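Local atomic coordinates of tRNA dimethylallyltransferase (Staphylococcus epidermidis ATCC 12228, PDB entry 3D3Q), a protein that probably transfers a dimethylallyl group from dimethylallyl diphosphate onto the adenine at position 37 of tRNAs that read codons beginning with uridine. Residues L200-R213 with K285-R297. Sequence-based numbering, arbitrary orientation.
Sequences LIGIEMSRETLYLR and KNKMNVHWLNKER
E204 and W292 meet on one face of a parallel strand pair, 200-204 beside 291-294, where a glutamate can use both its aliphatic stem and its charge. From the backbone, E204 CB lies against the indole at W292 CE3, 3.7 Å away and oblique to the ring. CG stands anti to the backbone N (chi1 -174°), and the extended chain leads the carboxylate away from the ring: E204 CG is 4.2 Å and CD 3.7 Å from K285 NZ. OE2 then closes a salt bridge of 2.6 Å with K285 NZ, met on its anti side and out of the carboxylate plane. The lysine, in a region thought to interact with the tRNA substrate, is long and flexible; bends late in its chain let NZ also lie over one face of the W292 ring, near the rim, with V290 CB over the opposite face. G202 suits this face because it has no side chain: W292 CE3 comes to 3.6 Å from G202 O, and V290 CG1 packs against G202 N.

Alternating backbone bonds join the strands: H291 N to L200 O, G202 N to H291 O, L293 N to G202 O, E204 N to L293 O and K295 N to E204 O. The shortest, from L293 N to G202 O, is 2.7 Å. Buried, apolar residues suit both faces: beside V290, L200 CD2 lies 3.5 Å from the selenomethionine methyl M288 CE, and on the other face I201 CD1 touches L293 CD1 at 3.8 Å.

Strand 291-294 is one edge of the six-stranded parallel sheet. Strand 197-204 separates it from strand 8-13, which leads into the P-loop, whose predicted ATP-binding residues run into helix 20-30; I203 touches S18 there. Helix 300-314 packs on H291 and L293, helix 262-286 on W292, and helix 106-113 on M288.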
ATOM      1  N   LEU A 200       2.392   2.159 -10.994  1.00 41.66           N
ATOM      2  CA  LEU A 200       2.219   1.585  -9.675  1.00 40.53           C
ATOM      3  C   LEU A 200       3.358   0.677  -9.239  1.00 39.77           C
ATOM      4  O   LEU A 200       3.558  -0.396  -9.803  1.00 37.94           O
ATOM      5  CB  LEU A 200       0.900   0.823  -9.640  1.00 40.26           C
ATOM      6  CG  LEU A 200       0.389   0.312  -8.305  1.00 41.39           C
ATOM      7  CD1 LEU A 200       0.042   1.473  -7.377  1.00 40.32           C
ATOM      8  CD2 LEU A 200      -0.845  -0.543  -8.557  1.00 42.87           C
ATOM      9  N   ILE A 201       4.103   1.116  -8.229  1.00 39.53           N
ATOM     10  CA  ILE A 201       5.218   0.325  -7.725  1.00 41.00           C
ATOM     11  C   ILE A 201       5.051   0.059  -6.215  1.00 40.72           C
ATOM     12  O   ILE A 201       4.561   0.903  -5.460  1.00 39.19           O
ATOM     13  CB  ILE A 201       6.607   1.016  -8.033  1.00 40.54           C
ATOM     14  CG1 ILE A 201       6.924   2.085  -7.015  1.00 40.51           C
ATOM     15  CG2 ILE A 201       6.585   1.700  -9.382  1.00 40.02           C
ATOM     16  CD1 ILE A 201       7.824   1.596  -5.949  1.00 41.99           C
ATOM     17  N   GLY A 202       5.443  -1.139  -5.791  1.00 41.71           N
ATOM     18  CA  GLY A 202       5.332  -1.516  -4.395  1.00 42.46           C
ATOM     19  C   GLY A 202       6.614  -2.130  -3.869  1.00 43.59           C
ATOM     20  O   GLY A 202       7.336  -2.795  -4.608  1.00 43.17           O
ATOM     21  N   ILE A 203       6.905  -1.891  -2.593  1.00 45.16           N
ATOM     22  CA  ILE A 203       8.099  -2.437  -1.961  1.00 46.85           C
ATOM     23  C   ILE A 203       7.705  -3.687  -1.199  1.00 48.66           C
ATOM     24  O   ILE A 203       6.901  -3.636  -0.271  1.00 48.68           O
ATOM     25  CB  ILE A 203       8.714  -1.444  -0.985  1.00 45.94           C
ATOM     26  CG1 ILE A 203       8.982  -0.114  -1.684  1.00 46.14           C
ATOM     27  CG2 ILE A 203      10.002  -2.009  -0.440  1.00 46.19           C
ATOM     28  CD1 ILE A 203       9.501   0.954  -0.748  1.00 45.78           C
ATOM     29  N   GLU A 204       8.284  -4.809  -1.592  1.00 51.48           N
ATOM     30  CA  GLU A 204       7.959  -6.088  -0.984  1.00 55.82           C
ATOM     31  C   GLU A 204       9.090  -6.652  -0.123  1.00 56.85           C
ATOM     32  O   GLU A 204      10.200  -6.136  -0.119  1.00 56.30           O
ATOM     33  CB  GLU A 204       7.628  -7.078  -2.097  1.00 59.26           C
ATOM     34  CG  GLU A 204       7.118  -8.424  -1.631  1.00 64.70           C
ATOM     35  CD  GLU A 204       7.339  -9.508  -2.664  1.00 67.29           C
ATOM     36  OE1 GLU A 204       8.522  -9.787  -2.977  1.00 69.22           O
ATOM     37  OE2 GLU A 204       6.331 -10.069  -3.157  1.00 68.13           O
HETATM   38  N   MSE A 205       8.800  -7.726   0.600  1.00 58.68           N
HETATM   39  CA  MSE A 205       9.795  -8.364   1.436  1.00 61.00           C
HETATM   40  C   MSE A 205       9.191  -9.626   2.029  1.00 59.37           C
HETATM   41  O   MSE A 205       7.972  -9.776   2.056  1.00 58.70           O
HETATM   42  CB  MSE A 205      10.245  -7.403   2.532  1.00 66.33           C
HETATM   43  CG  MSE A 205       9.093  -6.850   3.336  1.00 74.24           C
HETATM   44 SE   MSE A 205       9.564  -5.254   4.332  1.00 86.23          SE
HETATM   45  CE  MSE A 205      10.617  -6.113   5.714  1.00 83.03           C
ATOM     46  N   SER A 206      10.044 -10.536   2.491  1.00 57.85           N
ATOM     47  CA  SER A 206       9.578 -11.794   3.058  1.00 57.29           C
ATOM     48  C   SER A 206       8.822 -11.562   4.349  1.00 57.42           C
ATOM     49  O   SER A 206       9.090 -10.599   5.062  1.00 57.34           O
ATOM     50  CB  SER A 206      10.756 -12.737   3.312  1.00 58.20           C
ATOM     51  OG  SER A 206      11.549 -12.323   4.417  1.00 58.30           O
ATOM     52  N   ARG A 207       7.877 -12.446   4.652  1.00 57.81           N
ATOM     53  CA  ARG A 207       7.083 -12.313   5.867  1.00 57.90           C
ATOM     54  C   ARG A 207       8.000 -12.307   7.081  1.00 57.25           C
ATOM     55  O   ARG A 207       7.700 -11.670   8.092  1.00 57.38           O
ATOM     56  CB  ARG A 207       6.072 -13.465   6.008  1.00 59.77           C
ATOM     57  CG  ARG A 207       4.788 -13.050   6.743  1.00 61.95           C
ATOM     58  CD  ARG A 207       4.216 -14.094   7.706  1.00 63.77           C
ATOM     59  NE  ARG A 207       3.900 -15.370   7.143  1.00 65.96           N
ATOM     60  CZ  ARG A 207       4.022 -16.609   7.623  1.00 66.23           C
ATOM     61  NH1 ARG A 207       3.604 -17.547   6.805  1.00 66.18           N
ATOM     62  NH2 ARG A 207       4.537 -16.958   8.802  1.00 64.90           N
ATOM     63  N   GLU A 208       9.117 -13.022   6.983  1.00 56.65           N
ATOM     64  CA  GLU A 208      10.069 -13.088   8.086  1.00 56.14           C
ATOM     65  C   GLU A 208      10.598 -11.689   8.401  1.00 55.10           C
ATOM     66  O   GLU A 208      10.416 -11.182   9.511  1.00 54.75           O
ATOM     67  CB  GLU A 208      11.257 -14.000   7.739  1.00 56.67           C
ATOM     68  CG  GLU A 208      10.952 -15.492   7.515  1.00 57.91           C
ATOM     69  CD  GLU A 208      10.604 -15.835   6.062  1.00 58.56           C
ATOM     70  OE1 GLU A 208       9.399 -15.840   5.728  1.00 58.35           O
ATOM     71  OE2 GLU A 208      11.538 -16.086   5.255  1.00 57.29           O
ATOM     72  N   THR A 209      11.251 -11.072   7.416  1.00 54.16           N
ATOM     73  CA  THR A 209      11.824  -9.740   7.589  1.00 53.60           C
ATOM     74  C   THR A 209      10.742  -8.721   7.932  1.00 53.06           C
ATOM     75  O   THR A 209      10.929  -7.873   8.799  1.00 52.72           O
ATOM     76  CB  THR A 209      12.583  -9.269   6.310  1.00 52.87           C
ATOM     77  OG1 THR A 209      13.562 -10.245   5.932  1.00 51.02           O
ATOM     78  CG2 THR A 209      13.296  -7.947   6.566  1.00 52.66           C
ATOM     79  N   LEU A 210       9.612  -8.811   7.247  1.00 52.94           N
ATOM     80  CA  LEU A 210       8.504  -7.904   7.487  1.00 52.98           C
ATOM     81  C   LEU A 210       8.132  -7.883   8.968  1.00 52.71           C
ATOM     82  O   LEU A 210       8.217  -6.845   9.629  1.00 52.92           O
ATOM     83  CB  LEU A 210       7.287  -8.340   6.663  1.00 54.27           C
ATOM     84  CG  LEU A 210       5.954  -7.597   6.887  1.00 54.83           C
ATOM     85  CD1 LEU A 210       6.123  -6.156   6.453  1.00 56.79           C
ATOM     86  CD2 LEU A 210       4.822  -8.253   6.104  1.00 53.90           C
ATOM     87  N   TYR A 211       7.726  -9.040   9.480  1.00 52.09           N
ATOM     88  CA  TYR A 211       7.319  -9.171  10.874  1.00 52.39           C
ATOM     89  C   TYR A 211       8.379  -8.724  11.869  1.00 51.09           C
ATOM     90  O   TYR A 211       8.069  -8.160  12.921  1.00 50.28           O
ATOM     91  CB  TYR A 211       6.895 -10.620  11.174  1.00 54.07           C
ATOM     92  CG  TYR A 211       5.514 -10.984  10.658  1.00 56.55           C
ATOM     93  CD1 TYR A 211       4.858 -12.127  11.105  1.00 57.92           C
ATOM     94  CD2 TYR A 211       4.854 -10.170   9.740  1.00 57.95           C
ATOM     95  CE1 TYR A 211       3.576 -12.450  10.656  1.00 59.13           C
ATOM     96  CE2 TYR A 211       3.578 -10.479   9.283  1.00 59.28           C
ATOM     97  CZ  TYR A 211       2.943 -11.620   9.748  1.00 60.34           C
ATOM     98  OH  TYR A 211       1.672 -11.919   9.308  1.00 61.94           O
ATOM     99  N   LEU A 212       9.635  -8.968  11.536  1.00 50.37           N
ATOM    100  CA  LEU A 212      10.714  -8.578  12.419  1.00 49.40           C
ATOM    101  C   LEU A 212      10.853  -7.054  12.467  1.00 48.18           C
ATOM    102  O   LEU A 212      10.999  -6.472  13.543  1.00 47.77           O
ATOM    103  CB  LEU A 212      12.010  -9.219  11.940  1.00 50.41           C
ATOM    104  CG  LEU A 212      13.195  -9.040  12.873  1.00 51.44           C
ATOM    105  CD1 LEU A 212      12.875  -9.640  14.236  1.00 51.12           C
ATOM    106  CD2 LEU A 212      14.405  -9.712  12.253  1.00 52.30           C
ATOM    107  N   ARG A 213      10.786  -6.414  11.303  1.00 47.23           N
ATOM    108  CA  ARG A 213      10.915  -4.966  11.219  1.00 45.81           C
ATOM    109  C   ARG A 213       9.763  -4.270  11.914  1.00 45.00           C
ATOM    110  O   ARG A 213       9.962  -3.257  12.589  1.00 45.34           O
ATOM    111  CB  ARG A 213      10.984  -4.513   9.763  1.00 46.12           C
ATOM    112  CG  ARG A 213      12.119  -5.142   9.001  1.00 47.50           C
ATOM    113  CD  ARG A 213      12.441  -4.352   7.767  1.00 49.26           C
ATOM    114  NE  ARG A 213      13.048  -3.088   8.011  1.00 50.85           N
ATOM    115  CZ  ARG A 213      12.803  -1.874   7.525  1.00 52.07           C
ATOM    116  NH1 ARG A 213      13.605  -0.944   7.991  1.00 51.27           N
ATOM    117  NH2 ARG A 213      11.836  -1.544   6.676  1.00 52.18           N
ATOM    118  N   LYS A 285      -1.569  -7.624  -3.977  1.00 46.47           N
ATOM    119  CA  LYS A 285      -1.064  -8.658  -4.854  1.00 47.62           C
ATOM    120  C   LYS A 285      -2.185  -9.397  -5.546  1.00 48.73           C
ATOM    121  O   LYS A 285      -1.989  -9.951  -6.619  1.00 49.63           O
ATOM    122  CB  LYS A 285      -0.208  -9.633  -4.076  1.00 47.52           C
ATOM    123  CG  LYS A 285       0.984  -8.958  -3.459  1.00 49.56           C
ATOM    124  CD  LYS A 285       2.002  -9.972  -2.955  1.00 51.10           C
ATOM    125  CE  LYS A 285       3.004 -10.382  -4.040  1.00 51.69           C
ATOM    126  NZ  LYS A 285       4.068  -9.363  -4.312  1.00 51.69           N
ATOM    127  N   ASN A 286      -3.365  -9.385  -4.937  1.00 49.04           N
ATOM    128  CA  ASN A 286      -4.523 -10.062  -5.489  1.00 50.46           C
ATOM    129  C   ASN A 286      -5.570  -9.122  -6.078  1.00 50.96           C
ATOM    130  O   ASN A 286      -6.705  -9.526  -6.307  1.00 51.83           O
ATOM    131  CB  ASN A 286      -5.179 -10.909  -4.398  1.00 52.33           C
ATOM    132  CG  ASN A 286      -4.256 -11.961  -3.839  1.00 54.53           C
ATOM    133  OD1 ASN A 286      -4.541 -12.569  -2.799  1.00 55.13           O
ATOM    134  ND2 ASN A 286      -3.139 -12.190  -4.524  1.00 55.49           N
ATOM    135  N   LYS A 287      -5.211  -7.872  -6.322  1.00 49.95           N
ATOM    136  CA  LYS A 287      -6.190  -6.934  -6.845  1.00 50.52           C
ATOM    137  C   LYS A 287      -5.553  -5.940  -7.783  1.00 51.97           C
ATOM    138  O   LYS A 287      -6.179  -5.466  -8.732  1.00 52.44           O
ATOM    139  CB  LYS A 287      -6.845  -6.154  -5.702  1.00 50.17           C
ATOM    140  CG  LYS A 287      -7.516  -6.982  -4.627  1.00 48.41           C
ATOM    141  CD  LYS A 287      -8.842  -7.525  -5.103  1.00 49.42           C
ATOM    142  CE  LYS A 287      -9.659  -8.085  -3.941  1.00 50.59           C
ATOM    143  NZ  LYS A 287      -9.950  -7.061  -2.888  1.00 50.42           N
HETATM  144  N   MSE A 288      -4.302  -5.614  -7.504  1.00 54.12           N
HETATM  145  CA  MSE A 288      -3.578  -4.641  -8.306  1.00 56.02           C
HETATM  146  C   MSE A 288      -2.460  -5.286  -9.068  1.00 54.23           C
HETATM  147  O   MSE A 288      -1.968  -6.358  -8.718  1.00 53.68           O
HETATM  148  CB  MSE A 288      -2.957  -3.568  -7.418  1.00 61.19           C
HETATM  149  CG  MSE A 288      -3.858  -3.010  -6.345  1.00 67.84           C
HETATM  150 SE   MSE A 288      -5.065  -1.700  -7.003  1.00 79.05          SE
HETATM  151  CE  MSE A 288      -3.881  -0.167  -6.951  1.00 75.12           C
ATOM    152  N   ASN A 289      -2.051  -4.601 -10.116  1.00 53.34           N
ATOM    153  CA  ASN A 289      -0.958  -5.074 -10.915  1.00 53.29           C
ATOM    154  C   ASN A 289       0.172  -4.125 -10.556  1.00 50.83           C
ATOM    155  O   ASN A 289       0.384  -3.112 -11.214  1.00 49.74           O
ATOM    156  CB  ASN A 289      -1.296  -4.967 -12.398  1.00 56.36           C
ATOM    157  CG  ASN A 289      -0.219  -5.556 -13.267  1.00 58.29           C
ATOM    158  OD1 ASN A 289       0.101  -6.745 -13.152  1.00 58.96           O
ATOM    159  ND2 ASN A 289       0.360  -4.735 -14.139  1.00 59.23           N
ATOM    160  N   VAL A 290       0.870  -4.451  -9.479  1.00 48.80           N
ATOM    161  CA  VAL A 290       1.969  -3.635  -8.998  1.00 47.23           C
ATOM    162  C   VAL A 290       3.330  -4.163  -9.445  1.00 45.86           C
ATOM    163  O   VAL A 290       3.540  -5.376  -9.524  1.00 44.14           O
ATOM    164  CB  VAL A 290       1.993  -3.592  -7.457  1.00 46.63           C
ATOM    165  CG1 VAL A 290       2.991  -2.561  -6.984  1.00 46.42           C
ATOM    166  CG2 VAL A 290       0.610  -3.308  -6.924  1.00 46.08           C
ATOM    167  N   HIS A 291       4.254  -3.241  -9.725  1.00 45.26           N
ATOM    168  CA  HIS A 291       5.629  -3.581 -10.121  1.00 43.68           C
ATOM    169  C   HIS A 291       6.390  -3.596  -8.793  1.00 41.95           C
ATOM    170  O   HIS A 291       6.870  -2.572  -8.323  1.00 41.42           O
ATOM    171  CB  HIS A 291       6.196  -2.508 -11.063  1.00 45.12           C
ATOM    172  CG  HIS A 291       7.529  -2.858 -11.657  1.00 47.50           C
ATOM    173  ND1 HIS A 291       8.680  -2.952 -10.904  1.00 49.19           N
ATOM    174  CD2 HIS A 291       7.895  -3.100 -12.937  1.00 48.36           C
ATOM    175  CE1 HIS A 291       9.702  -3.232 -11.695  1.00 48.95           C
ATOM    176  NE2 HIS A 291       9.252  -3.326 -12.933  1.00 49.58           N
ATOM    177  N   TRP A 292       6.471  -4.772  -8.191  1.00 40.90           N
ATOM    178  CA  TRP A 292       7.129  -4.949  -6.911  1.00 40.61           C
ATOM    179  C   TRP A 292       8.649  -4.877  -6.939  1.00 40.95           C
ATOM    180  O   TRP A 292       9.284  -5.452  -7.815  1.00 41.63           O
ATOM    181  CB  TRP A 292       6.728  -6.291  -6.305  1.00 40.25           C
ATOM    182  CG  TRP A 292       5.266  -6.427  -6.098  1.00 39.85           C
ATOM    183  CD1 TRP A 292       4.365  -7.015  -6.932  1.00 38.13           C
ATOM    184  CD2 TRP A 292       4.522  -5.921  -4.987  1.00 40.33           C
ATOM    185  NE1 TRP A 292       3.097  -6.908  -6.402  1.00 39.14           N
ATOM    186  CE2 TRP A 292       3.166  -6.241  -5.209  1.00 40.04           C
ATOM    187  CE3 TRP A 292       4.874  -5.230  -3.821  1.00 40.44           C
ATOM    188  CZ2 TRP A 292       2.158  -5.887  -4.314  1.00 40.75           C
ATOM    189  CZ3 TRP A 292       3.876  -4.879  -2.927  1.00 40.21           C
ATOM    190  CH2 TRP A 292       2.529  -5.211  -3.178  1.00 42.10           C
ATOM    191  N   LEU A 293       9.218  -4.167  -5.962  1.00 41.00           N
ATOM    192  CA  LEU A 293      10.664  -4.023  -5.791  1.00 40.14           C
ATOM    193  C   LEU A 293      10.956  -4.768  -4.512  1.00 40.38           C
ATOM    194  O   LEU A 293      10.451  -4.391  -3.459  1.00 40.60           O
ATOM    195  CB  LEU A 293      11.056  -2.561  -5.602  1.00 38.82           C
ATOM    196  CG  LEU A 293      10.677  -1.684  -6.782  1.00 39.72           C
ATOM    197  CD1 LEU A 293      11.067  -0.236  -6.540  1.00 38.67           C
ATOM    198  CD2 LEU A 293      11.361  -2.242  -8.018  1.00 40.48           C
ATOM    199  N   ASN A 294      11.767  -5.818  -4.594  1.00 42.06           N
ATOM    200  CA  ASN A 294      12.102  -6.620  -3.412  1.00 42.99           C
ATOM    201  C   ASN A 294      13.123  -5.886  -2.519  1.00 42.40           C
ATOM    202  O   ASN A 294      14.299  -5.828  -2.827  1.00 43.13           O
ATOM    203  CB  ASN A 294      12.637  -7.984  -3.876  1.00 43.12           C
ATOM    204  CG  ASN A 294      12.774  -8.987  -2.741  1.00 43.42           C
ATOM    205  OD1 ASN A 294      12.938 -10.184  -2.990  1.00 44.84           O
ATOM    206  ND2 ASN A 294      12.717  -8.506  -1.493  1.00 41.98           N
ATOM    207  N   LYS A 295      12.649  -5.323  -1.417  1.00 43.13           N
ATOM    208  CA  LYS A 295      13.489  -4.579  -0.500  1.00 44.01           C
ATOM    209  C   LYS A 295      14.628  -5.413   0.080  1.00 47.25           C
ATOM    210  O   LYS A 295      15.630  -4.869   0.553  1.00 48.02           O
ATOM    211  CB  LYS A 295      12.646  -4.034   0.636  1.00 42.24           C
ATOM    212  CG  LYS A 295      13.367  -3.112   1.551  1.00 42.84           C
ATOM    213  CD  LYS A 295      12.896  -3.289   2.974  1.00 41.97           C
ATOM    214  CE  LYS A 295      12.681  -1.947   3.640  1.00 42.08           C
ATOM    215  NZ  LYS A 295      13.742  -0.976   3.300  1.00 40.12           N
ATOM    216  N   GLU A 296      14.493  -6.731   0.043  1.00 49.88           N
ATOM    217  CA  GLU A 296      15.532  -7.610   0.574  1.00 52.31           C
ATOM    218  C   GLU A 296      16.643  -7.886  -0.431  1.00 52.26           C
ATOM    219  O   GLU A 296      17.464  -8.782  -0.226  1.00 53.05           O
ATOM    220  CB  GLU A 296      14.903  -8.934   1.015  1.00 54.20           C
ATOM    221  CG  GLU A 296      14.055  -8.833   2.262  1.00 57.99           C
ATOM    222  CD  GLU A 296      13.321 -10.123   2.574  1.00 60.64           C
ATOM    223  OE1 GLU A 296      12.709 -10.218   3.662  1.00 62.59           O
ATOM    224  OE2 GLU A 296      13.347 -11.044   1.729  1.00 60.61           O
ATOM    225  N   ARG A 297      16.681  -7.096  -1.497  1.00 52.15           N
ATOM    226  CA  ARG A 297      17.659  -7.285  -2.559  1.00 52.31           C
ATOM    227  C   ARG A 297      18.042  -5.966  -3.233  1.00 50.64           C
ATOM    228  O   ARG A 297      19.007  -5.889  -3.989  1.00 49.87           O
ATOM    229  CB  ARG A 297      17.075  -8.286  -3.575  1.00 53.68           C
ATOM    230  CG  ARG A 297      17.825  -8.442  -4.874  1.00 58.16           C
ATOM    231  CD  ARG A 297      17.282  -7.467  -5.889  1.00 62.33           C
ATOM    232  NE  ARG A 297      17.560  -7.877  -7.227  1.00 67.18           N
ATOM    233  CZ  ARG A 297      18.086  -7.248  -8.272  1.00 69.01           C
ATOM    234  NH1 ARG A 297      18.516  -5.985  -8.301  1.00 68.90           N
ATOM    235  NH2 ARG A 297      18.146  -7.989  -9.364  1.00 69.75           N
TER